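PDB 2GKO: microbial serine proteinases; subtilisin from Bacillus subtilis, which probably hydrolyses peptide bonds in proteins as a cold-adapted serine endopeptidase of the subtilisin type, with several bound calcium ions. Local coordinates for residues V48-D53 and W99-L104; T35-N40 and H71-A76. All coordinates share one frame; numbering follows the deposited sequence.

Overall arrangement
Along the chain the four segments alternate, 35-40, 48-53, 71-76 and 99-104, so the two contacts interlock; their centres lie about 9 Å apart. Contact 1 joins two neighbouring parallel strands, 48-53 and 97-102, of the main subtilisin sheet. Contact 2 packs helix 71-80, which lies between these strands in the chain, against the loop that follows strand 29-34, itself the neighbour of 97-102 on its other side. The contacts pack side by side, Val37 CG2 lying 3.6 Å from Ala100 CB. Glu49 of contact 1 binds calcium, while His71 of contact 2 lines the pocket occupied by phenylmethanesulfonic acid.

Contact 1: V48-D53 and W99-L104; sequences VEQCKD and WAYKVL. With CA (calcium ion), chain B.
The indole of Trp99 carries Gln50 over one face: the amide lies stacked on it, planes 7° apart, and Gln50 CG sits 3.7 Å from the centre of the five-membered ring in a CH-pi contact. At the edge, in the indole plane, are Glu49 OE1 and a calcium-bound water. The Tyr101 ring receives the end of the Gln50 amide at its edge, while the aliphatic chain of Lys52 runs alongside, CD 3.8 Å from Tyr101 CE1. These groups belong to neighbouring parallel strands in the central sheet of the subtilisin fold, and helix 112-129 packs on the same face through Gln125. Between the strands, Ala100 N bonds to Gln50 O, Lys52 N to Ala100 O, and Lys102 N to Lys52 O at 2.8 Å, a parallel ladder in which Lys52 bonds through N and O to the residues flanking its register partner Tyr101.

Glu49 reaches along the indole on an extended chain whose first torsion (chi1 -168°) swings CG opposite the backbone N. Trp99 NE1 donates to its OE1 over 2.9 Å, almost straight (172°), on the anti side of that oxygen and somewhat out of the carboxylate plane. The same carboxylate grips calcium with both oxygens, OE1 at 2.2 Å and OE2 at 2.7 Å; Asn29 and Asp97 complete the protein ligands. A leucine in place of Trp99 would probably leave Glu49 OE1 without its N-H donor, held by the calcium, and deprive the Gln50 amide of the ring face it lies on. Lys52 NZ extends to His121. On the opposite face, Cys51 is disulfide-bonded to Cys65, Asp53 OD1 hydrogen-bonds Thr55 OG1, and Lys102 NZ hydrogen-bonds Thr66 O and forms a salt bridge with Asp106. It reaches Asp53 through a water, 2.7 Å from Asp53 OD2 and 2.9 Å from Lys102 NZ.

Contact 2: T35-N40 and H71-A76; sequences TGVNTN and HGTHVA. With PMS (phenylmethanesulfonic acid), chain G.
Thr35 meets the start of helix 71-80 with both branches of its side chain. Its OG1 accepts the backbone N-H of Gly72 at 2.9 Å and 160°, while CG2 packs against His71 CB at 3.9 Å. The hydroxyl is placed for this by its first torsion (chi1 61°), which sets it between the backbone N and the carbonyl carbon. Farther along, the roles are exchanged: Thr73 OG1 on the helix accepts from the backbone N of Asn38, 2.9 Å away at 162°. Each segment thus lends a hydroxyl to a main-chain N-H of the other. Between these two bonds the backbones come very near, with Gly72 CA only 3.1 Å from Gly36 O in a CA-H...O contact, a closeness that leaves no room for a beta carbon on Gly72. At the backbone angles of Gly36 a beta carbon would be jammed against Thr35 O. Beyond them Val37 spreads its two methyls near Ala76, CG2 lying 4.1 Å from Ala76 CB, and it also reaches Leu98 and Ala100 of the adjoining strand. On the pocket side, phenylmethanesulfonic acid sets its C5 above the centre of the His71 ring, 3.3 Å from CG, while its sulfonate end lies farther off and the ligand is hydrogen-bonded to Ser249 N and Asn168 ND2.

Asp67 stands in the second shell, hydrogen-bonding Thr35 through OD1 and Thr73 through OD2, so that one carboxylate positions both threonine hydroxyls. At the far end of the loop Asn38 OD1 accepts from Asn40 N, an Asx turn that shapes the chain there. With Asp34 just before this loop and touching His71, the site is consistent with the Asp-His-Ser catalytic triad of subtilases, Ser249 being the probable nucleophile.

Contact 1: V48-D53 and W99-L104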
loop_
_atom_site.group_PDB
_atom_site.type_symbol
_atom_site.label_atom_id
_atom_site.label_comp_id
_atom_site.label_asym_id
_atom_site.label_seq_id
_atom_site.Cartn_x
_atom_site.Cartn_y
_atom_site.Cartn_z
ATOM N N VAL A 48 -6.854 -11.129 -10.804
ATOM C CA VAL A 48 -8.127 -10.444 -10.547
ATOM C C VAL A 48 -9.145 -11.430 -9.957
ATOM O O VAL A 48 -9.464 -12.461 -10.558
ATOM C CB VAL A 48 -8.700 -9.806 -11.807
ATOM C CG1 VAL A 48 -10.078 -9.253 -11.535
ATOM C CG2 VAL A 48 -7.783 -8.706 -12.318
ATOM N N GLU A 49 -9.673 -11.090 -8.789
ATOM C CA GLU A 49 -10.713 -11.882 -8.160
ATOM C C GLU A 49 -12.027 -11.117 -8.009
ATOM O O GLU A 49 -13.083 -11.650 -8.341
ATOM C CB GLU A 49 -10.232 -12.376 -6.806
ATOM C CG GLU A 49 -11.132 -13.442 -6.217
ATOM C CD GLU A 49 -10.447 -14.091 -5.053
ATOM O OE1 GLU A 49 -10.438 -13.489 -3.998
ATOM O OE2 GLU A 49 -9.855 -15.188 -5.202
ATOM N N GLN A 50 -11.948 -9.889 -7.490
ATOM C CA GLN A 50 -13.089 -8.995 -7.355
ATOM C C GLN A 50 -12.854 -7.698 -8.097
ATOM O O GLN A 50 -11.706 -7.259 -8.258
ATOM C CB GLN A 50 -13.399 -8.697 -5.883
ATOM C CG GLN A 50 -13.784 -9.969 -5.116
ATOM C CD GLN A 50 -14.504 -9.701 -3.802
ATOM O OE1 GLN A 50 -14.737 -10.643 -3.012
ATOM N NE2 GLN A 50 -14.833 -8.453 -3.547
ATOM N N CYS A 51 -13.930 -7.113 -8.581
ATOM C CA CYS A 51 -13.889 -5.909 -9.387
ATOM C C CYS A 51 -15.232 -5.214 -9.170
ATOM O O CYS A 51 -16.244 -5.658 -9.693
ATOM C CB CYS A 51 -13.657 -6.263 -10.858
ATOM S SG CYS A 51 -13.838 -4.951 -12.051
ATOM N N LYS A 52 -15.228 -4.184 -8.319
ATOM C CA LYS A 52 -16.448 -3.544 -7.830
ATOM C C LYS A 52 -16.258 -2.040 -7.862
ATOM O O LYS A 52 -15.162 -1.529 -7.591
ATOM C CB LYS A 52 -16.773 -4.019 -6.418
ATOM C CG LYS A 52 -17.078 -5.522 -6.341
ATOM C CD LYS A 52 -17.291 -6.009 -4.933
ATOM C CE LYS A 52 -17.773 -7.476 -4.912
ATOM N NZ LYS A 52 -17.745 -8.087 -3.572
ATOM N N ASP A 53 -17.312 -1.329 -8.248
ATOM C CA ASP A 53 -17.262 0.115 -8.422
ATOM C C ASP A 53 -18.192 0.795 -7.416
ATOM O O ASP A 53 -19.411 0.706 -7.546
ATOM C CB ASP A 53 -17.653 0.470 -9.842
ATOM C CG ASP A 53 -17.458 1.932 -10.177
ATOM O OD1 ASP A 53 -17.134 2.758 -9.308
ATOM O OD2 ASP A 53 -17.580 2.339 -11.347
ATOM N N TRP A 99 -8.513 -7.571 -5.257
ATOM C CA TRP A 99 -9.872 -7.033 -5.171
ATOM C C TRP A 99 -9.764 -5.571 -5.554
ATOM O O TRP A 99 -9.265 -4.750 -4.780
ATOM C CB TRP A 99 -10.447 -7.137 -3.761
ATOM C CG TRP A 99 -10.669 -8.510 -3.279
ATOM C CD1 TRP A 99 -10.301 -9.688 -3.895
ATOM C CD2 TRP A 99 -11.280 -8.885 -2.050
ATOM N NE1 TRP A 99 -10.673 -10.762 -3.124
ATOM C CE2 TRP A 99 -11.266 -10.301 -1.977
ATOM C CE3 TRP A 99 -11.847 -8.165 -0.992
ATOM C CZ2 TRP A 99 -11.801 -11.005 -0.885
ATOM C CZ3 TRP A 99 -12.376 -8.864 0.085
ATOM C CH2 TRP A 99 -12.364 -10.261 0.121
ATOM N N ALA A 100 -10.171 -5.272 -6.780
ATOM C CA ALA A 100 -10.060 -3.940 -7.354
ATOM C C ALA A 100 -11.363 -3.231 -7.016
ATOM O O ALA A 100 -12.407 -3.531 -7.606
ATOM C CB ALA A 100 -9.837 -4.018 -8.877
ATOM N N TYR A 101 -11.304 -2.326 -6.032
ATOM C CA TYR A 101 -12.475 -1.559 -5.581
ATOM C C TYR A 101 -12.297 -0.101 -6.019
ATOM O O TYR A 101 -11.403 0.604 -5.522
ATOM C CB TYR A 101 -12.598 -1.638 -4.060
ATOM C CG TYR A 101 -13.140 -2.936 -3.496
ATOM C CD1 TYR A 101 -13.294 -4.090 -4.282
ATOM C CD2 TYR A 101 -13.488 -3.016 -2.138
ATOM C CE1 TYR A 101 -13.777 -5.301 -3.720
ATOM C CE2 TYR A 101 -13.992 -4.182 -1.581
ATOM C CZ TYR A 101 -14.137 -5.332 -2.368
ATOM O OH TYR A 101 -14.612 -6.470 -1.766
ATOM N N LYS A 102 -13.129 0.364 -6.955
ATOM C CA LYS A 102 -13.024 1.735 -7.454
ATOM C C LYS A 102 -13.763 2.634 -6.467
ATOM O O LYS A 102 -14.963 2.490 -6.287
ATOM C CB LYS A 102 -13.564 1.870 -8.876
ATOM C CG LYS A 102 -13.409 3.243 -9.484
ATOM C CD LYS A 102 -13.816 3.234 -10.942
ATOM C CE LYS A 102 -13.600 4.590 -11.559
ATOM N NZ LYS A 102 -13.944 4.633 -13.026
ATOM N N VAL A 103 -13.022 3.515 -5.820
ATOM C CA VAL A 103 -13.568 4.492 -4.865
ATOM C C VAL A 103 -13.317 5.952 -5.239
ATOM O O VAL A 103 -13.885 6.856 -4.607
ATOM C CB VAL A 103 -13.027 4.227 -3.444
ATOM C CG1 VAL A 103 -13.259 2.792 -3.070
ATOM C CG2 VAL A 103 -11.529 4.618 -3.291
ATOM N N LEU A 104 -12.478 6.187 -6.249
ATOM C CA LEU A 104 -12.145 7.521 -6.738
ATOM C C LEU A 104 -12.744 7.588 -8.133
ATOM O O LEU A 104 -12.340 6.865 -9.039
ATOM C CB LEU A 104 -10.641 7.706 -6.749
ATOM C CG LEU A 104 -9.915 7.496 -5.421
ATOM C CD1 LEU A 104 -8.414 7.751 -5.546
ATOM C CD2 LEU A 104 -10.488 8.398 -4.366
HETATM CA CA CA B . -9.248 -14.767 -2.577
HETATM O O HOH W 1 -16.794 4.393 -12.920
HETATM O O HOH W 2 -10.021 -16.838 -3.192
HETATM O O HOH W 3 -11.240 -14.631 -1.387
HETATM O O HOH W 4 -8.466 -15.788 -0.830
#

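Contact 2: T35-N40 and H71-A76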
loop_
_atom_site.group_PDB
_atom_site.type_symbol
_atom_site.label_atom_id
_atom_site.label_comp_id
_atom_site.label_asym_id
_atom_site.label_seq_id
_atom_site.Cartn_x
_atom_site.Cartn_y
_atom_site.Cartn_z
ATOM N N THR A 35 -8.563 4.339 -8.059
ATOM C CA THR A 35 -9.247 4.802 -9.258
ATOM C C THR A 35 -9.777 3.671 -10.121
ATOM O O THR A 35 -10.279 3.940 -11.203
ATOM C CB THR A 35 -8.314 5.664 -10.115
ATOM O OG1 THR A 35 -7.163 4.908 -10.537
ATOM C CG2 THR A 35 -7.772 6.836 -9.314
ATOM N N GLY A 36 -9.653 2.434 -9.638
ATOM C CA GLY A 36 -10.011 1.232 -10.378
ATOM C C GLY A 36 -8.746 0.534 -10.791
ATOM O O GLY A 36 -7.659 0.961 -10.425
ATOM N N VAL A 37 -8.889 -0.547 -11.544
ATOM C CA VAL A 37 -7.752 -1.292 -12.089
ATOM C C VAL A 37 -8.128 -1.804 -13.459
ATOM O O VAL A 37 -9.261 -2.237 -13.684
ATOM C CB VAL A 37 -7.376 -2.481 -11.187
ATOM C CG1 VAL A 37 -6.175 -3.234 -11.771
ATOM C CG2 VAL A 37 -7.048 -1.989 -9.774
ATOM N N ASN A 38 -7.187 -1.751 -14.398
ATOM C CA ASN A 38 -7.367 -2.417 -15.661
ATOM C C ASN A 38 -7.177 -3.918 -15.440
ATOM O O ASN A 38 -6.066 -4.415 -15.390
ATOM C CB ASN A 38 -6.409 -1.864 -16.735
ATOM C CG ASN A 38 -6.565 -2.580 -18.070
ATOM O OD1 ASN A 38 -7.361 -3.506 -18.204
ATOM N ND2 ASN A 38 -5.794 -2.146 -19.066
ATOM N N THR A 39 -8.301 -4.626 -15.337
ATOM C CA THR A 39 -8.333 -6.057 -15.047
ATOM C C THR A 39 -7.925 -6.913 -16.267
ATOM O O THR A 39 -7.816 -8.120 -16.152
ATOM C CB THR A 39 -9.758 -6.483 -14.592
ATOM O OG1 THR A 39 -10.728 -6.067 -15.561
ATOM C CG2 THR A 39 -10.151 -5.795 -13.305
ATOM N N ASN A 40 -7.731 -6.286 -17.418
ATOM C CA ASN A 40 -7.169 -6.970 -18.569
ATOM C C ASN A 40 -5.692 -6.712 -18.760
ATOM O O ASN A 40 -5.125 -7.168 -19.759
ATOM C CB ASN A 40 -7.895 -6.556 -19.828
ATOM C CG ASN A 40 -9.350 -6.972 -19.808
ATOM O OD1 ASN A 40 -9.671 -8.083 -19.381
ATOM N ND2 ASN A 40 -10.237 -6.086 -20.250
ATOM N N HIS A 71 -3.701 5.418 -11.587
ATOM C CA HIS A 71 -3.225 5.239 -10.206
ATOM C C HIS A 71 -3.509 3.855 -9.647
ATOM O O HIS A 71 -2.646 3.221 -9.070
ATOM C CB HIS A 71 -3.895 6.233 -9.264
ATOM C CG HIS A 71 -3.582 7.660 -9.538
ATOM N ND1 HIS A 71 -4.055 8.682 -8.738
ATOM C CD2 HIS A 71 -2.828 8.249 -10.494
ATOM C CE1 HIS A 71 -3.614 9.839 -9.203
ATOM N NE2 HIS A 71 -2.875 9.603 -10.273
ATOM N N GLY A 72 -4.762 3.413 -9.727
ATOM C CA GLY A 72 -5.150 2.151 -9.158
ATOM C C GLY A 72 -4.412 0.999 -9.827
ATOM O O GLY A 72 -4.004 0.061 -9.164
ATOM N N THR A 73 -4.255 1.070 -11.147
ATOM C CA THR A 73 -3.541 0.034 -11.868
ATOM C C THR A 73 -2.073 -0.001 -11.438
ATOM O O THR A 73 -1.512 -1.087 -11.252
ATOM C CB THR A 73 -3.709 0.230 -13.390
ATOM O OG1 THR A 73 -5.101 0.158 -13.751
ATOM C CG2 THR A 73 -3.047 -0.919 -14.157
ATOM N N HIS A 74 -1.478 1.173 -11.274
ATOM C CA HIS A 74 -0.069 1.334 -10.878
ATOM C C HIS A 74 0.171 0.718 -9.488
ATOM O O HIS A 74 1.061 -0.107 -9.263
ATOM C CB HIS A 74 0.309 2.836 -10.955
ATOM C CG HIS A 74 1.779 3.083 -10.970
ATOM N ND1 HIS A 74 2.565 2.896 -9.862
ATOM C CD2 HIS A 74 2.610 3.494 -11.960
ATOM C CE1 HIS A 74 3.829 3.129 -10.185
ATOM N NE2 HIS A 74 3.886 3.477 -11.455
ATOM N N VAL A 75 -0.693 1.095 -8.561
ATOM C CA VAL A 75 -0.665 0.599 -7.213
ATOM C C VAL A 75 -0.842 -0.908 -7.153
ATOM O O VAL A 75 -0.106 -1.592 -6.453
ATOM C CB VAL A 75 -1.763 1.366 -6.406
ATOM C CG1 VAL A 75 -2.026 0.760 -5.056
ATOM C CG2 VAL A 75 -1.347 2.835 -6.279
ATOM N N ALA A 76 -1.839 -1.426 -7.875
ATOM C CA ALA A 76 -2.057 -2.867 -7.933
ATOM C C ALA A 76 -0.816 -3.614 -8.446
ATOM O O ALA A 76 -0.454 -4.659 -7.894
ATOM C CB ALA A 76 -3.229 -3.185 -8.793
HETATM C C PMS G . -1.660 9.832 -4.354
HETATM S S PMS G . -0.794 9.157 -3.083
HETATM C C1 PMS G . -1.025 9.600 -5.719
HETATM C C2 PMS G . -0.125 10.520 -6.253
HETATM C C3 PMS G . 0.437 10.317 -7.518
HETATM C C4 PMS G . 0.059 9.207 -8.261
HETATM C C5 PMS G . -0.868 8.302 -7.757
HETATM C C6 PMS G . -1.410 8.509 -6.491
HETATM O O2S PMS G . -1.419 9.609 -1.860
HETATM O O1S PMS G . 0.604 9.504 -3.321
#